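Local coordinates for protein prolyl-ACP dehydrogenase (Oscillatoria sp., PDB 4IRN) that oxidises a prolyl group carried on an acyl carrier protein, probably by FAD-dependent dehydrogenation, in the biosynthesis of the cyanotoxin anatoxin-a, at residues 154-159 against 199-204; 219-224 against 259-264; 239-244 against 390-395. All blocks are in the same frame, centred on the assembly; numbering follows the deposited sequence.

Contact 1 of 3, residues 154-159 against 199-204; sequences GGWIAS and IADLFI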
# COMPACT_ATOMS: atom_id res chain seq x y z
N GLY A 154 44.49 -11.48 9.48
CA GLY A 154 45.51 -11.68 8.45
C GLY A 154 45.31 -10.96 7.12
O GLY A 154 46.18 -11.06 6.24
N GLY A 155 44.20 -10.25 6.96
CA GLY A 155 43.94 -9.54 5.71
C GLY A 155 43.42 -10.45 4.62
O GLY A 155 43.38 -10.06 3.44
N TRP A 156 43.01 -11.67 5.00
CA TRP A 156 42.42 -12.65 4.12
C TRP A 156 40.94 -12.32 3.97
O TRP A 156 40.28 -11.99 4.95
CB TRP A 156 42.61 -14.07 4.66
CG TRP A 156 43.83 -14.78 4.14
CD1 TRP A 156 45.10 -14.28 4.04
CD2 TRP A 156 43.90 -16.14 3.69
NE1 TRP A 156 45.94 -15.23 3.51
CE2 TRP A 156 45.24 -16.38 3.29
CE3 TRP A 156 42.96 -17.17 3.57
CZ2 TRP A 156 45.65 -17.62 2.79
CZ3 TRP A 156 43.37 -18.40 3.07
CH2 TRP A 156 44.70 -18.62 2.70
N ILE A 157 40.45 -12.36 2.72
CA ILE A 157 39.06 -12.09 2.41
C ILE A 157 38.40 -13.39 1.97
O ILE A 157 39.03 -14.24 1.35
CB ILE A 157 38.94 -10.94 1.37
CG1 ILE A 157 39.39 -9.62 2.00
CG2 ILE A 157 37.54 -10.79 0.82
CD1 ILE A 157 40.47 -8.92 1.29
N ALA A 158 37.14 -13.57 2.36
CA ALA A 158 36.41 -14.78 2.02
C ALA A 158 35.16 -14.50 1.17
O ALA A 158 34.56 -13.43 1.25
CB ALA A 158 36.06 -15.57 3.27
N SER A 159 34.81 -15.48 0.32
CA SER A 159 33.67 -15.47 -0.57
C SER A 159 32.81 -16.69 -0.30
O SER A 159 33.33 -17.75 0.08
CB SER A 159 34.12 -15.45 -2.02
OG SER A 159 34.52 -14.15 -2.41
N ILE A 199 38.85 -10.51 -5.11
CA ILE A 199 39.81 -10.15 -4.05
C ILE A 199 39.89 -11.19 -2.91
O ILE A 199 40.66 -11.01 -1.98
CB ILE A 199 39.54 -8.73 -3.50
CG1 ILE A 199 38.13 -8.63 -2.92
CG2 ILE A 199 39.77 -7.68 -4.57
CD1 ILE A 199 37.86 -7.50 -2.02
N ALA A 200 39.09 -12.27 -2.99
CA ALA A 200 39.05 -13.34 -1.97
C ALA A 200 40.28 -14.22 -1.97
O ALA A 200 40.84 -14.51 -3.03
CB ALA A 200 37.81 -14.19 -2.13
N ASP A 201 40.67 -14.68 -0.78
CA ASP A 201 41.79 -15.57 -0.54
C ASP A 201 41.29 -16.99 -0.25
O ASP A 201 42.01 -17.95 -0.52
CB ASP A 201 42.68 -15.04 0.59
CG ASP A 201 43.31 -13.70 0.28
OD1 ASP A 201 44.24 -13.67 -0.56
OD2 ASP A 201 42.85 -12.68 0.84
N LEU A 202 40.06 -17.10 0.29
CA LEU A 202 39.39 -18.37 0.59
C LEU A 202 37.95 -18.37 0.06
O LEU A 202 37.21 -17.39 0.23
CB LEU A 202 39.44 -18.68 2.10
CG LEU A 202 38.96 -20.07 2.57
CD1 LEU A 202 39.95 -21.19 2.16
CD2 LEU A 202 38.74 -20.09 4.07
N PHE A 203 37.56 -19.48 -0.59
CA PHE A 203 36.24 -19.64 -1.19
C PHE A 203 35.44 -20.73 -0.48
O PHE A 203 35.90 -21.86 -0.37
CB PHE A 203 36.38 -19.96 -2.69
CG PHE A 203 36.88 -18.79 -3.52
CD1 PHE A 203 38.24 -18.56 -3.67
CD2 PHE A 203 35.99 -17.95 -4.17
CE1 PHE A 203 38.70 -17.49 -4.44
CE2 PHE A 203 36.45 -16.87 -4.94
CZ PHE A 203 37.81 -16.65 -5.07
N ILE A 204 34.24 -20.37 0.01
CA ILE A 204 33.31 -21.31 0.65
C ILE A 204 32.35 -21.76 -0.46
O ILE A 204 31.49 -21.00 -0.89
CB ILE A 204 32.59 -20.69 1.89
CG1 ILE A 204 33.58 -20.07 2.93
CG2 ILE A 204 31.60 -21.66 2.55
CD1 ILE A 204 34.66 -20.99 3.55

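Contact 2 of 3, residues 219-224 against 259-264; sequences TTFMIE and ANRLGE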
# COMPACT_ATOMS: atom_id res chain seq x y z
N THR A 219 27.33 -30.76 -0.12
CA THR A 219 28.57 -30.74 0.67
C THR A 219 29.32 -29.41 0.45
O THR A 219 29.30 -28.89 -0.67
CB THR A 219 29.42 -32.00 0.35
OG1 THR A 219 28.58 -33.17 0.36
CG2 THR A 219 30.56 -32.21 1.33
N THR A 220 29.98 -28.88 1.51
CA THR A 220 30.74 -27.62 1.48
C THR A 220 32.26 -27.88 1.43
O THR A 220 32.75 -28.78 2.11
CB THR A 220 30.35 -26.74 2.67
OG1 THR A 220 28.94 -26.81 2.87
CG2 THR A 220 30.79 -25.28 2.49
N PHE A 221 32.98 -27.07 0.63
CA PHE A 221 34.44 -27.15 0.44
C PHE A 221 35.09 -25.77 0.55
O PHE A 221 34.52 -24.77 0.12
CB PHE A 221 34.78 -27.78 -0.92
CG PHE A 221 34.22 -29.17 -1.09
CD1 PHE A 221 34.93 -30.29 -0.66
CD2 PHE A 221 32.97 -29.37 -1.69
CE1 PHE A 221 34.39 -31.57 -0.79
CE2 PHE A 221 32.43 -30.65 -1.81
CZ PHE A 221 33.15 -31.75 -1.37
N MET A 222 36.30 -25.73 1.16
CA MET A 222 37.07 -24.49 1.34
C MET A 222 38.25 -24.53 0.40
O MET A 222 39.17 -25.33 0.59
CB MET A 222 37.52 -24.31 2.79
CG MET A 222 36.37 -24.25 3.77
SD MET A 222 36.85 -24.09 5.49
CE MET A 222 37.45 -25.72 5.81
N ILE A 223 38.20 -23.72 -0.66
CA ILE A 223 39.23 -23.68 -1.67
C ILE A 223 39.98 -22.36 -1.61
O ILE A 223 39.35 -21.30 -1.69
CB ILE A 223 38.66 -24.03 -3.08
CG1 ILE A 223 37.92 -25.41 -3.06
CG2 ILE A 223 39.75 -24.04 -4.15
CD1 ILE A 223 36.88 -25.64 -4.16
N GLU A 224 41.30 -22.42 -1.47
CA GLU A 224 42.15 -21.24 -1.43
C GLU A 224 42.26 -20.62 -2.84
O GLU A 224 42.11 -21.32 -3.84
CB GLU A 224 43.55 -21.60 -0.91
CG GLU A 224 43.61 -21.79 0.60
CD GLU A 224 44.95 -22.22 1.17
OE1 GLU A 224 46.01 -21.94 0.54
OE2 GLU A 224 44.95 -22.80 2.27
N ALA A 259 40.51 -32.75 3.84
CA ALA A 259 40.80 -31.98 5.05
C ALA A 259 40.18 -30.58 4.96
O ALA A 259 39.89 -29.99 6.00
CB ALA A 259 42.30 -31.86 5.23
N ASN A 260 40.02 -30.05 3.73
CA ASN A 260 39.46 -28.73 3.46
C ASN A 260 37.94 -28.75 3.21
O ASN A 260 37.36 -27.73 2.87
CB ASN A 260 40.24 -28.00 2.37
CG ASN A 260 41.23 -26.98 2.89
OD1 ASN A 260 41.86 -27.15 3.93
ND2 ASN A 260 41.43 -25.91 2.13
N ARG A 261 37.32 -29.92 3.41
CA ARG A 261 35.87 -30.11 3.29
C ARG A 261 35.23 -29.70 4.61
O ARG A 261 35.56 -30.25 5.65
CB ARG A 261 35.57 -31.59 2.95
CG ARG A 261 34.10 -31.97 2.86
CD ARG A 261 33.89 -33.46 2.83
NE ARG A 261 34.13 -34.03 4.15
CZ ARG A 261 34.47 -35.29 4.40
NH1 ARG A 261 34.72 -36.12 3.40
NH2 ARG A 261 34.64 -35.70 5.64
N LEU A 262 34.34 -28.71 4.57
CA LEU A 262 33.65 -28.21 5.77
C LEU A 262 32.49 -29.16 6.09
O LEU A 262 31.59 -29.35 5.26
CB LEU A 262 33.16 -26.77 5.56
CG LEU A 262 32.76 -26.00 6.82
CD1 LEU A 262 33.97 -25.65 7.66
CD2 LEU A 262 32.02 -24.75 6.45
N GLY A 263 32.58 -29.80 7.26
CA GLY A 263 31.62 -30.79 7.72
C GLY A 263 31.72 -32.11 6.98
O GLY A 263 32.57 -32.27 6.09
N GLU A 264 30.85 -33.06 7.33
CA GLU A 264 30.81 -34.37 6.68
C GLU A 264 30.07 -34.29 5.35
O GLU A 264 29.46 -33.25 5.04
CB GLU A 264 30.13 -35.41 7.61
CG GLU A 264 30.99 -35.87 8.78
CD GLU A 264 32.24 -36.68 8.48
OE1 GLU A 264 32.29 -37.35 7.42
OE2 GLU A 264 33.16 -36.67 9.33
O HOH W 1 29.55 -30.54 4.03

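Contact 3 of 3, residues 239-244 against 390-395; sequences MGMRTA and LRDAIA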
# COMPACT_ATOMS: atom_id res chain seq x y z
N MET A 239 23.44 -1.74 -10.53
CA MET A 239 22.75 -0.50 -10.14
C MET A 239 23.45 0.24 -8.99
O MET A 239 23.89 1.38 -9.16
CB MET A 239 21.27 -0.79 -9.81
CG MET A 239 20.49 0.44 -9.42
SD MET A 239 18.74 0.11 -9.36
CE MET A 239 18.09 1.69 -9.68
N GLY A 240 23.52 -0.42 -7.84
CA GLY A 240 24.18 0.07 -6.64
C GLY A 240 25.16 -0.97 -6.14
O GLY A 240 25.45 -1.93 -6.85
N MET A 241 25.68 -0.78 -4.91
CA MET A 241 26.69 -1.64 -4.28
C MET A 241 27.92 -1.79 -5.20
O MET A 241 28.61 -2.81 -5.17
CB MET A 241 26.12 -3.01 -3.85
CG MET A 241 24.99 -2.93 -2.84
SD MET A 241 25.48 -2.28 -1.24
CE MET A 241 24.05 -2.66 -0.28
N ARG A 242 28.20 -0.74 -6.00
CA ARG A 242 29.28 -0.64 -6.99
C ARG A 242 30.69 -0.68 -6.40
O ARG A 242 31.65 -0.97 -7.12
CB ARG A 242 29.06 0.58 -7.90
CG ARG A 242 27.87 0.41 -8.84
CD ARG A 242 27.38 1.69 -9.47
NE ARG A 242 28.25 2.17 -10.55
CZ ARG A 242 28.17 1.79 -11.83
NH1 ARG A 242 27.29 0.87 -12.21
NH2 ARG A 242 28.99 2.30 -12.73
N THR A 243 30.81 -0.45 -5.09
CA THR A 243 32.07 -0.47 -4.35
C THR A 243 32.32 -1.86 -3.75
O THR A 243 33.25 -2.04 -2.96
CB THR A 243 32.12 0.69 -3.35
OG1 THR A 243 31.02 0.55 -2.45
CG2 THR A 243 32.05 2.06 -4.03
N ALA A 244 31.50 -2.85 -4.16
CA ALA A 244 31.61 -4.26 -3.77
C ALA A 244 31.79 -5.07 -5.04
O ALA A 244 31.00 -4.93 -5.98
CB ALA A 244 30.37 -4.71 -3.01
N LEU A 390 19.42 4.84 -2.48
CA LEU A 390 18.32 4.04 -3.04
C LEU A 390 18.85 2.91 -3.93
O LEU A 390 18.39 1.77 -3.78
CB LEU A 390 17.30 4.91 -3.80
CG LEU A 390 16.13 4.18 -4.50
CD1 LEU A 390 15.25 3.41 -3.50
CD2 LEU A 390 15.30 5.14 -5.32
N ARG A 391 19.82 3.22 -4.83
CA ARG A 391 20.45 2.26 -5.73
C ARG A 391 21.07 1.10 -4.95
O ARG A 391 20.93 -0.05 -5.36
CB ARG A 391 21.52 2.94 -6.61
CG ARG A 391 20.94 3.84 -7.71
CD ARG A 391 21.97 4.19 -8.78
NE ARG A 391 22.87 5.27 -8.36
CZ ARG A 391 24.12 5.09 -7.93
NH1 ARG A 391 24.64 3.87 -7.87
NH2 ARG A 391 24.86 6.13 -7.56
N ASP A 392 21.72 1.40 -3.80
CA ASP A 392 22.34 0.41 -2.92
C ASP A 392 21.30 -0.42 -2.18
O ASP A 392 21.47 -1.63 -2.05
CB ASP A 392 23.30 1.09 -1.91
CG ASP A 392 24.47 1.88 -2.50
OD1 ASP A 392 24.78 1.69 -3.70
OD2 ASP A 392 25.07 2.69 -1.75
N ALA A 393 20.22 0.23 -1.72
CA ALA A 393 19.11 -0.39 -0.98
C ALA A 393 18.41 -1.51 -1.75
O ALA A 393 17.99 -2.49 -1.12
CB ALA A 393 18.10 0.67 -0.56
N ILE A 394 18.26 -1.38 -3.09
CA ILE A 394 17.60 -2.39 -3.93
C ILE A 394 18.26 -3.76 -3.84
O ILE A 394 17.55 -4.76 -3.74
CB ILE A 394 17.40 -1.89 -5.39
CG1 ILE A 394 16.46 -0.67 -5.41
CG2 ILE A 394 16.86 -3.01 -6.30
CD1 ILE A 394 16.56 0.17 -6.60
N ALA A 395 19.61 -3.80 -3.84
CA ALA A 395 20.41 -5.02 -3.75
C ALA A 395 19.92 -5.98 -2.65
O ALA A 395 19.85 -7.18 -2.89
CB ALA A 395 21.87 -4.68 -3.52
O HOH W 2 27.12 1.87 -4.93

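Contact 1 of 3, residues 154-159 against 199-204
A parallel strand pair in the middle beta domain of the acyl-CoA dehydrogenase fold forms here, with Ala-158 beside Leu-202 and Ser-159 beside Phe-203. Gly-155, at positive phi, takes the chain out of helix 141-153 and into this pair. The backbone bonds then zigzag across it: Leu-202 N donates to Ile-157 O, Ser-159 N to Leu-202 O, and Ile-204 N to Ser-159 O, the last at 2.8 Å. Ile-157 O is gripped twice, because Asp-201 N also donates to it, at 2.7 Å.

Asp-201 also takes up the N-H of Ile-157, the residue whose O it grips. With CG beside its own backbone N (chi1 -63°), its carboxylate turns toward the chain at Ile-157, and OD2 uses its anti lone pair to accept Ile-157 N at 3.1 Å. Asp-201 CB itself lies over one face of the Trp-156 indole, a CH-pi contact 3.8 Å from the centroid of the five-membered ring. A short acidic side chain suits this place: its carboxylate accepts a backbone N-H while its methylene packs on the ring. Farther out on the indole, CZ3 lies 4.1 Å from Leu-202 CB, and Leu-150 and Leu-151 of helix 141-153 add apolar cover.

Ala-158 and Leu-202 point to the sheet face that meets this helix. On the other face Ser-159 CB meets Phe-203 CD2 at 3.8 Å, Ala-200 CB rests over one face of the Phe-203 ring, and Ser-159 OG is hydrogen-bonded to Thr-195 O. Thr-195 binds FAD, which is consistent with this strand pair backing the flavin site in the middle domain of an acyl-CoA dehydrogenase.

Contact 2 of 3, residues 219-224 against 259-264
Arg-261 lays its CB and CG obliquely against CD1 and CE1 of the Phe-221 ring, CG coming within 3.7 Å of CE1. The two residues form a non-hydrogen-bonded antiparallel pair where the short, weakly bonded strand 261-262 joins strand 218-224 in the mixed sheet of the middle beta domain. A long arginine serves well here, since its methylenes pack on the ring while its polar end finds partners of its own: the chain bends at chi3 (73°), NE donates to Gly-263 O at 3.0 Å, and NH1 bonds Tyr-185 OH.

Asn-260 holds the other end of the pairing with two bonds. Its backbone O accepts Met-222 N at 2.8 Å, and its ND2 donates to Met-222 O at 2.8 Å, so the amide side chain stands in for a continuing strand. On the opposite face from Phe-221, Thr-220 and Leu-262 lie side by side, and Leu-262 CD1 meets the Met-222 sulfur SD at 3.9 Å, an apolar contact of a branched chain with an unbranched thioether, to which Leu-135 of helix 118-138 adds. Where the strands diverge, a water accepts from Thr-220 N at 3.0 Å and donates to Leu-262 O at 2.7 Å and to Glu-264 O.

Contact 3 of 3, residues 239-244 against 390-395
Gly-240 brings its CA to 4.2 Å from the CA of Asp-392, so the backbone of the loop, which goes on into a type I turn from Met-241 to Ala-244, lies directly on helix 386-395. This is a loop-on-helix contact joining the middle beta domain to the C-terminal helical domain of the acyl-CoA dehydrogenase fold. Having no side chain, Gly-240 can come this near, and its CA-H faces Arg-391 O.

Met-239 reaches at a slant across the helix, over Arg-391 and Ile-394: its chain is extended beyond CG, and chi1 of -179° sets CG anti to the backbone N. CG therefore lies against Arg-391 CG at 3.8 Å, while SD packs on Ile-394 CD1. Arg-391 bends at chi3 and returns NH1 to Met-239 O, a bond of 2.9 Å lying in the carbonyl plane. A guanidinium suits this buried spot because its other nitrogens also find acceptors, in salt bridges to Asp-67 and Glu-387. Tyr-380 of the second subunit bonds Arg-391 O, which places the contact at a subunit interface.

Met-241 folds its side chain at chi2, and small Ala-395 admits it, CB meeting Met-241 CG at 3.6 Å. The short Asp-392 carboxylate serves both loop and solvent: OD1 takes Met-241 N at 2.9 Å, approached 44° out of the carboxylate plane, and accepts from a water 2.6 Å away, whose oxygen receives Arg-242 N.

In the fold
Contacts 1 and 2 are the two outer seams of one four-stranded mixed sheet, their centres 14 Å apart. The seam between strands 202-208 and 218-224 joins them: Phe-203 N probably bonds Ile-223 O at 2.8 Å, and Ile-204 CG2 packs on Thr-220 CG2 at 3.7 Å. Contact 3 stands apart, its centre 22 Å from that of contact 1 and 31 Å from that of contact 2, and it joins the middle domain to the C-terminal helices. A bound FAD lies about 6 Å from the side chain of Ser-159 in contact 1 and about 5 Å from that of Ala-395 in contact 3, while the side chain of Thr-220 in contact 2 is about 11 Å from one.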